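Local atomic coordinates of alpha-glucosidase YIHQ (Escherichia coli, PDB entry 5AEG), a protein that hydrolyses sulfoquinovosyl diacylglycerides and simple sulfoquinovosides, releasing sulfoquinovose for breakdown through sulfoglycolysis. Residues A[473-487]-A[514-527]. Sequence-based numbering, arbitrary orientation.
Sequences QNVDWSLDDGLASVV and MKRSKELLLRWCDF. With CA (calcium ion), chain D.
Val475 packs its CG2 against the extended backbone of Lys515 and Arg516, 3.5 Å from the N of Arg516 and close to the carbonyl carbon of Lys515, while its CB faces the CB of Arg516. No direct hydrogen bond joins 473-487 to 514-527; water does that work instead. One water donates to the carbonyl oxygens of both Val475 and Lys515 and accepts from Ser517 N, and another takes the indole N-H of Trp477 and meets Ser517 OG. Ser517 is the N-cap of helix 518-528, and its OG accepts from Leu520 N at 3.0 Å. Trp477 lies along the start of this helix: Leu520 CD1 stands 3.5 Å above the centroid of its six-membered ring, only 2° from the normal, and Arg523 CG meets the ring's edge. The other methyl of Leu520, CD2, presses on the carbonyl carbon of Val475. Both segments belong to the TIM barrel of this family 31 hydrolase, where 473-487 follows strand 468-469 and leads into helix 486-495. On the way Asp481 grips the calcium ion through both carboxylate oxygens, and Asn474 OD1 receives a hydrogen bond from a calcium-bound water; the metal also binds the backbone O of Asp472, the inferred proton donor. Farther along helix 518-528 comes Trp524; Leu483 has its CG anti to its own backbone N (chi1 -170°), which sets CG 3.9 Å above the plane of that ring, while Gln473 CB meets CH2 at the ring's edge. Trading Trp524 for an alanine would probably open a gap beneath Leu483 and cost Ser503 its indole N-H partner. Beyond it, Val486 CG1 abuts the edge of Phe527 at CZ, 3.6 Å away, and Tyr607 touches that phenylalanine from strand 607-609.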
loop_
_atom_site.group_PDB
_atom_site.type_symbol
_atom_site.label_atom_id
_atom_site.label_comp_id
_atom_site.label_asym_id
_atom_site.label_seq_id
_atom_site.Cartn_x
_atom_site.Cartn_y
_atom_site.Cartn_z
ATOM N N GLN A 473 -11.032 2.176 4.490
ATOM C CA GLN A 473 -12.173 2.236 3.611
ATOM C C GLN A 473 -13.386 2.771 4.409
ATOM O O GLN A 473 -13.476 2.584 5.607
ATOM C CB GLN A 473 -12.599 0.803 3.106
ATOM C CG GLN A 473 -11.724 0.370 1.943
ATOM C CD GLN A 473 -10.357 -0.021 2.402
ATOM O OE1 GLN A 473 -10.214 -0.965 3.170
ATOM N NE2 GLN A 473 -9.329 0.719 1.973
ATOM N N ASN A 474 -14.272 3.435 3.718
ATOM C CA ASN A 474 -15.574 3.700 4.267
ATOM C C ASN A 474 -16.291 2.384 4.571
ATOM O O ASN A 474 -16.113 1.397 3.847
ATOM C CB ASN A 474 -16.423 4.487 3.291
ATOM C CG ASN A 474 -15.957 5.984 3.117
ATOM O OD1 ASN A 474 -15.113 6.491 3.849
ATOM N ND2 ASN A 474 -16.490 6.642 2.105
ATOM N N VAL A 475 -17.243 2.443 5.500
ATOM C CA VAL A 475 -18.192 1.326 5.704
ATOM C C VAL A 475 -19.333 1.438 4.706
ATOM O O VAL A 475 -20.506 1.493 5.082
ATOM C CB VAL A 475 -18.646 1.244 7.187
ATOM C CG1 VAL A 475 -17.453 0.883 8.065
ATOM C CG2 VAL A 475 -19.369 2.487 7.705
ATOM N N ASP A 476 -18.995 1.481 3.406
ATOM C CA ASP A 476 -19.955 1.700 2.331
ATOM C C ASP A 476 -19.604 0.829 1.187
ATOM O O ASP A 476 -18.632 0.019 1.263
ATOM C CB ASP A 476 -20.187 3.196 1.970
ATOM C CG ASP A 476 -19.071 3.849 1.136
ATOM O OD1 ASP A 476 -18.176 3.165 0.521
ATOM O OD2 ASP A 476 -19.109 5.099 1.069
ATOM N N TRP A 477 -20.429 0.924 0.160
ATOM C CA TRP A 477 -20.306 0.135 -1.065
ATOM C C TRP A 477 -19.771 0.974 -2.227
ATOM O O TRP A 477 -19.941 0.611 -3.431
ATOM C CB TRP A 477 -21.695 -0.434 -1.437
ATOM C CG TRP A 477 -22.386 -1.256 -0.325
ATOM C CD1 TRP A 477 -23.245 -0.804 0.635
ATOM C CD2 TRP A 477 -22.279 -2.691 -0.118
ATOM N NE1 TRP A 477 -23.652 -1.841 1.424
ATOM C CE2 TRP A 477 -23.127 -3.015 0.962
ATOM C CE3 TRP A 477 -21.604 -3.720 -0.795
ATOM C CZ2 TRP A 477 -23.312 -4.340 1.430
ATOM C CZ3 TRP A 477 -21.756 -5.039 -0.330
ATOM C CH2 TRP A 477 -22.631 -5.344 0.777
ATOM N N SER A 478 -19.114 2.082 -1.939
ATOM C CA SER A 478 -18.681 2.958 -3.088
ATOM C C SER A 478 -17.570 2.289 -3.866
ATOM O O SER A 478 -16.748 1.509 -3.292
ATOM C CB SER A 478 -18.243 4.324 -2.600
ATOM O OG SER A 478 -17.167 4.217 -1.698
ATOM N N LEU A 479 -17.427 2.675 -5.118
ATOM C CA LEU A 479 -16.292 2.249 -5.919
ATOM C C LEU A 479 -14.991 2.845 -5.427
ATOM O O LEU A 479 -13.972 2.138 -5.352
ATOM C CB LEU A 479 -16.505 2.646 -7.382
ATOM C CG LEU A 479 -17.566 1.868 -8.136
ATOM C CD1 LEU A 479 -17.676 2.340 -9.592
ATOM C CD2 LEU A 479 -17.145 0.407 -8.129
ATOM N N ASP A 480 -14.944 4.102 -5.064
ATOM C CA ASP A 480 -13.672 4.772 -4.768
ATOM C C ASP A 480 -13.206 4.677 -3.316
ATOM O O ASP A 480 -12.039 4.937 -3.041
ATOM C CB ASP A 480 -13.752 6.255 -5.161
ATOM C CG ASP A 480 -13.989 6.424 -6.653
ATOM O OD1 ASP A 480 -13.060 6.228 -7.399
ATOM O OD2 ASP A 480 -15.112 6.722 -7.049
ATOM N N ASP A 481 -14.093 4.308 -2.400
ATOM C CA ASP A 481 -13.677 4.150 -1.044
ATOM C C ASP A 481 -14.340 3.065 -0.275
ATOM O O ASP A 481 -14.231 2.965 0.956
ATOM C CB ASP A 481 -13.767 5.527 -0.334
ATOM C CG ASP A 481 -12.714 5.735 0.759
ATOM O OD1 ASP A 481 -11.780 4.934 1.056
ATOM O OD2 ASP A 481 -12.777 6.796 1.444
ATOM N N GLY A 482 -14.958 2.125 -0.980
ATOM C CA GLY A 482 -15.658 1.033 -0.281
ATOM C C GLY A 482 -14.942 -0.270 -0.516
ATOM O O GLY A 482 -13.738 -0.321 -0.870
ATOM N N LEU A 483 -15.638 -1.359 -0.279
ATOM C CA LEU A 483 -15.083 -2.694 -0.502
ATOM C C LEU A 483 -14.311 -2.843 -1.848
ATOM O O LEU A 483 -13.214 -3.386 -1.861
ATOM C CB LEU A 483 -16.178 -3.784 -0.338
ATOM C CG LEU A 483 -15.792 -5.261 -0.302
ATOM C CD1 LEU A 483 -17.012 -6.006 0.295
ATOM C CD2 LEU A 483 -15.547 -5.841 -1.693
ATOM N N ALA A 484 -14.934 -2.365 -2.916
ATOM C CA ALA A 484 -14.390 -2.504 -4.289
ATOM C C ALA A 484 -12.964 -1.959 -4.417
ATOM O O ALA A 484 -12.147 -2.510 -5.147
ATOM C CB ALA A 484 -15.234 -1.827 -5.223
ATOM N N SER A 485 -12.705 -0.829 -3.765
ATOM C CA SER A 485 -11.473 -0.082 -3.919
ATOM C C SER A 485 -10.251 -0.888 -3.428
ATOM O O SER A 485 -9.075 -0.573 -3.774
ATOM C CB SER A 485 -11.645 1.312 -3.215
ATOM O OG SER A 485 -11.583 1.140 -1.798
ATOM N N VAL A 486 -10.488 -1.904 -2.583
ATOM C CA VAL A 486 -9.410 -2.742 -2.098
ATOM C C VAL A 486 -8.722 -3.552 -3.248
ATOM O O VAL A 486 -7.520 -3.859 -3.182
ATOM C CB VAL A 486 -9.898 -3.693 -0.960
ATOM C CG1 VAL A 486 -8.774 -4.576 -0.493
ATOM C CG2 VAL A 486 -10.530 -2.880 0.214
ATOM N N VAL A 487 -9.512 -3.927 -4.252
ATOM C CA VAL A 487 -8.942 -4.729 -5.338
ATOM C C VAL A 487 -7.902 -4.011 -6.227
ATOM O O VAL A 487 -6.803 -4.488 -6.338
ATOM C CB VAL A 487 -10.015 -5.424 -6.186
ATOM C CG1 VAL A 487 -9.372 -6.403 -7.148
ATOM C CG2 VAL A 487 -10.986 -6.206 -5.279
ATOM N N MET A 514 -22.514 7.223 7.794
ATOM C CA MET A 514 -22.197 5.916 7.266
ATOM C C MET A 514 -22.141 4.987 8.476
ATOM O O MET A 514 -21.538 5.321 9.477
ATOM C CB MET A 514 -20.823 5.926 6.575
ATOM C CG MET A 514 -20.818 6.654 5.296
ATOM S SD MET A 514 -19.206 6.640 4.432
ATOM C CE MET A 514 -18.068 7.264 5.639
ATOM N N LYS A 515 -22.757 3.812 8.394
ATOM C CA LYS A 515 -22.664 2.792 9.437
ATOM C C LYS A 515 -22.609 1.430 8.737
ATOM O O LYS A 515 -23.309 1.186 7.760
ATOM C CB LYS A 515 -23.933 2.850 10.258
ATOM C CG LYS A 515 -24.262 4.215 10.913
ATOM C CD LYS A 515 -25.578 4.026 11.714
ATOM C CE LYS A 515 -25.797 5.086 12.772
ATOM N NZ LYS A 515 -25.319 6.402 12.324
ATOM N N ARG A 516 -21.835 0.529 9.279
ATOM C CA ARG A 516 -21.594 -0.781 8.659
ATOM C C ARG A 516 -22.773 -1.708 8.868
ATOM O O ARG A 516 -23.108 -1.989 10.006
ATOM C CB ARG A 516 -20.425 -1.465 9.289
ATOM C CG ARG A 516 -19.957 -2.678 8.494
ATOM C CD ARG A 516 -19.023 -3.524 9.318
ATOM N NE ARG A 516 -17.691 -2.899 9.587
ATOM C CZ ARG A 516 -17.098 -2.853 10.730
ATOM N NH1 ARG A 516 -17.633 -3.444 11.818
ATOM N NH2 ARG A 516 -15.898 -2.320 10.816
ATOM N N SER A 517 -23.392 -2.124 7.786
ATOM C CA SER A 517 -24.493 -3.136 7.864
ATOM C C SER A 517 -23.915 -4.551 8.087
ATOM O O SER A 517 -22.703 -4.880 7.831
ATOM C CB SER A 517 -25.327 -3.065 6.587
ATOM O OG SER A 517 -24.572 -3.508 5.478
ATOM N N LYS A 518 -24.804 -5.407 8.569
ATOM C CA LYS A 518 -24.514 -6.827 8.553
ATOM C C LYS A 518 -24.172 -7.322 7.161
ATOM O O LYS A 518 -23.212 -8.088 7.026
ATOM C CB LYS A 518 -25.739 -7.592 9.047
ATOM C CG LYS A 518 -25.590 -9.108 9.103
ATOM C CD LYS A 518 -26.805 -9.640 9.891
ATOM C CE LYS A 518 -27.045 -11.120 9.611
ATOM N NZ LYS A 518 -28.296 -11.574 10.392
ATOM N N GLU A 519 -24.935 -6.932 6.167
ATOM C CA GLU A 519 -24.699 -7.369 4.814
ATOM C C GLU A 519 -23.272 -6.984 4.359
ATOM O O GLU A 519 -22.581 -7.812 3.773
ATOM C CB GLU A 519 -25.720 -6.799 3.851
ATOM C CG GLU A 519 -25.593 -7.289 2.429
ATOM C CD GLU A 519 -26.410 -6.523 1.446
ATOM O OE1 GLU A 519 -27.197 -5.715 1.868
ATOM O OE2 GLU A 519 -26.313 -6.779 0.219
ATOM N N LEU A 520 -22.840 -5.746 4.631
ATOM C CA LEU A 520 -21.437 -5.319 4.265
ATOM C C LEU A 520 -20.391 -6.156 4.991
ATOM O O LEU A 520 -19.436 -6.623 4.371
ATOM C CB LEU A 520 -21.267 -3.811 4.474
ATOM C CG LEU A 520 -19.895 -3.279 4.036
ATOM C CD1 LEU A 520 -19.731 -3.514 2.526
ATOM C CD2 LEU A 520 -19.830 -1.767 4.363
ATOM N N LEU A 521 -20.559 -6.396 6.303
ATOM C CA LEU A 521 -19.646 -7.187 7.023
ATOM C C LEU A 521 -19.508 -8.585 6.406
ATOM O O LEU A 521 -18.420 -9.087 6.270
ATOM C CB LEU A 521 -20.060 -7.349 8.502
ATOM C CG LEU A 521 -19.074 -8.036 9.409
ATOM C CD1 LEU A 521 -17.761 -7.213 9.543
ATOM C CD2 LEU A 521 -19.649 -8.214 10.815
ATOM N N LEU A 522 -20.620 -9.232 6.107
ATOM C CA LEU A 522 -20.621 -10.603 5.599
ATOM C C LEU A 522 -20.066 -10.701 4.190
ATOM O O LEU A 522 -19.273 -11.608 3.920
ATOM C CB LEU A 522 -22.039 -11.222 5.673
ATOM C CG LEU A 522 -22.652 -11.248 7.088
ATOM C CD1 LEU A 522 -23.834 -12.195 7.122
ATOM C CD2 LEU A 522 -21.738 -11.594 8.207
ATOM N N ARG A 523 -20.403 -9.764 3.324
ATOM C CA ARG A 523 -19.784 -9.727 1.999
ATOM C C ARG A 523 -18.247 -9.467 2.079
ATOM O O ARG A 523 -17.475 -10.003 1.290
ATOM C CB ARG A 523 -20.422 -8.650 1.183
ATOM C CG ARG A 523 -21.754 -9.020 0.630
ATOM C CD ARG A 523 -21.715 -10.104 -0.393
ATOM N NE ARG A 523 -22.998 -10.092 -1.133
ATOM C CZ ARG A 523 -23.451 -11.093 -1.898
ATOM N NH1 ARG A 523 -22.731 -12.172 -2.039
ATOM N NH2 ARG A 523 -24.630 -10.980 -2.526
ATOM N N TRP A 524 -17.811 -8.637 3.047
ATOM C CA TRP A 524 -16.414 -8.369 3.194
ATOM C C TRP A 524 -15.685 -9.576 3.735
ATOM O O TRP A 524 -14.552 -9.875 3.335
ATOM C CB TRP A 524 -16.153 -7.135 4.087
ATOM C CG TRP A 524 -14.994 -6.314 3.693
ATOM C CD1 TRP A 524 -13.708 -6.684 3.562
ATOM C CD2 TRP A 524 -15.025 -4.914 3.507
ATOM N NE1 TRP A 524 -12.904 -5.602 3.261
ATOM C CE2 TRP A 524 -13.679 -4.495 3.205
ATOM C CE3 TRP A 524 -16.036 -3.985 3.564
ATOM C CZ2 TRP A 524 -13.340 -3.191 2.949
ATOM C CZ3 TRP A 524 -15.710 -2.633 3.269
ATOM C CH2 TRP A 524 -14.369 -2.272 2.962
ATOM N N CYS A 525 -16.357 -10.320 4.636
ATOM C CA CYS A 525 -15.801 -11.554 5.138
ATOM C C CYS A 525 -15.603 -12.529 3.967
ATOM O O CYS A 525 -14.615 -13.238 3.925
ATOM C CB CYS A 525 -16.728 -12.168 6.218
ATOM S SG CYS A 525 -15.953 -13.584 7.034
ATOM N N ASP A 526 -16.573 -12.603 3.055
ATOM C CA ASP A 526 -16.438 -13.505 1.876
ATOM C C ASP A 526 -15.187 -13.161 1.019
ATOM O O ASP A 526 -14.558 -14.036 0.411
ATOM C CB ASP A 526 -17.655 -13.408 1.006
ATOM C CG ASP A 526 -18.900 -14.135 1.551
ATOM O OD1 ASP A 526 -18.795 -14.754 2.651
ATOM O OD2 ASP A 526 -19.962 -13.970 0.839
ATOM N N PHE A 527 -14.914 -11.866 0.894
ATOM C CA PHE A 527 -13.769 -11.386 0.130
ATOM C C PHE A 527 -12.472 -11.762 0.837
ATOM O O PHE A 527 -11.585 -12.426 0.258
ATOM C CB PHE A 527 -13.952 -9.855 -0.043
ATOM C CG PHE A 527 -12.739 -9.096 -0.581
ATOM C CD1 PHE A 527 -11.810 -9.630 -1.436
ATOM C CD2 PHE A 527 -12.594 -7.757 -0.200
ATOM C CE1 PHE A 527 -10.764 -8.838 -1.906
ATOM C CE2 PHE A 527 -11.625 -6.950 -0.767
ATOM C CZ PHE A 527 -10.686 -7.481 -1.593
HETATM CA CA CA D . -10.679 6.220 2.796
HETATM O O HOH W 1 -12.465 6.267 4.379
HETATM O O HOH W 2 -22.857 -0.282 5.511
HETATM O O HOH W 3 -22.668 3.180 4.997
HETATM O O HOH W 4 -25.138 -1.479 3.674
#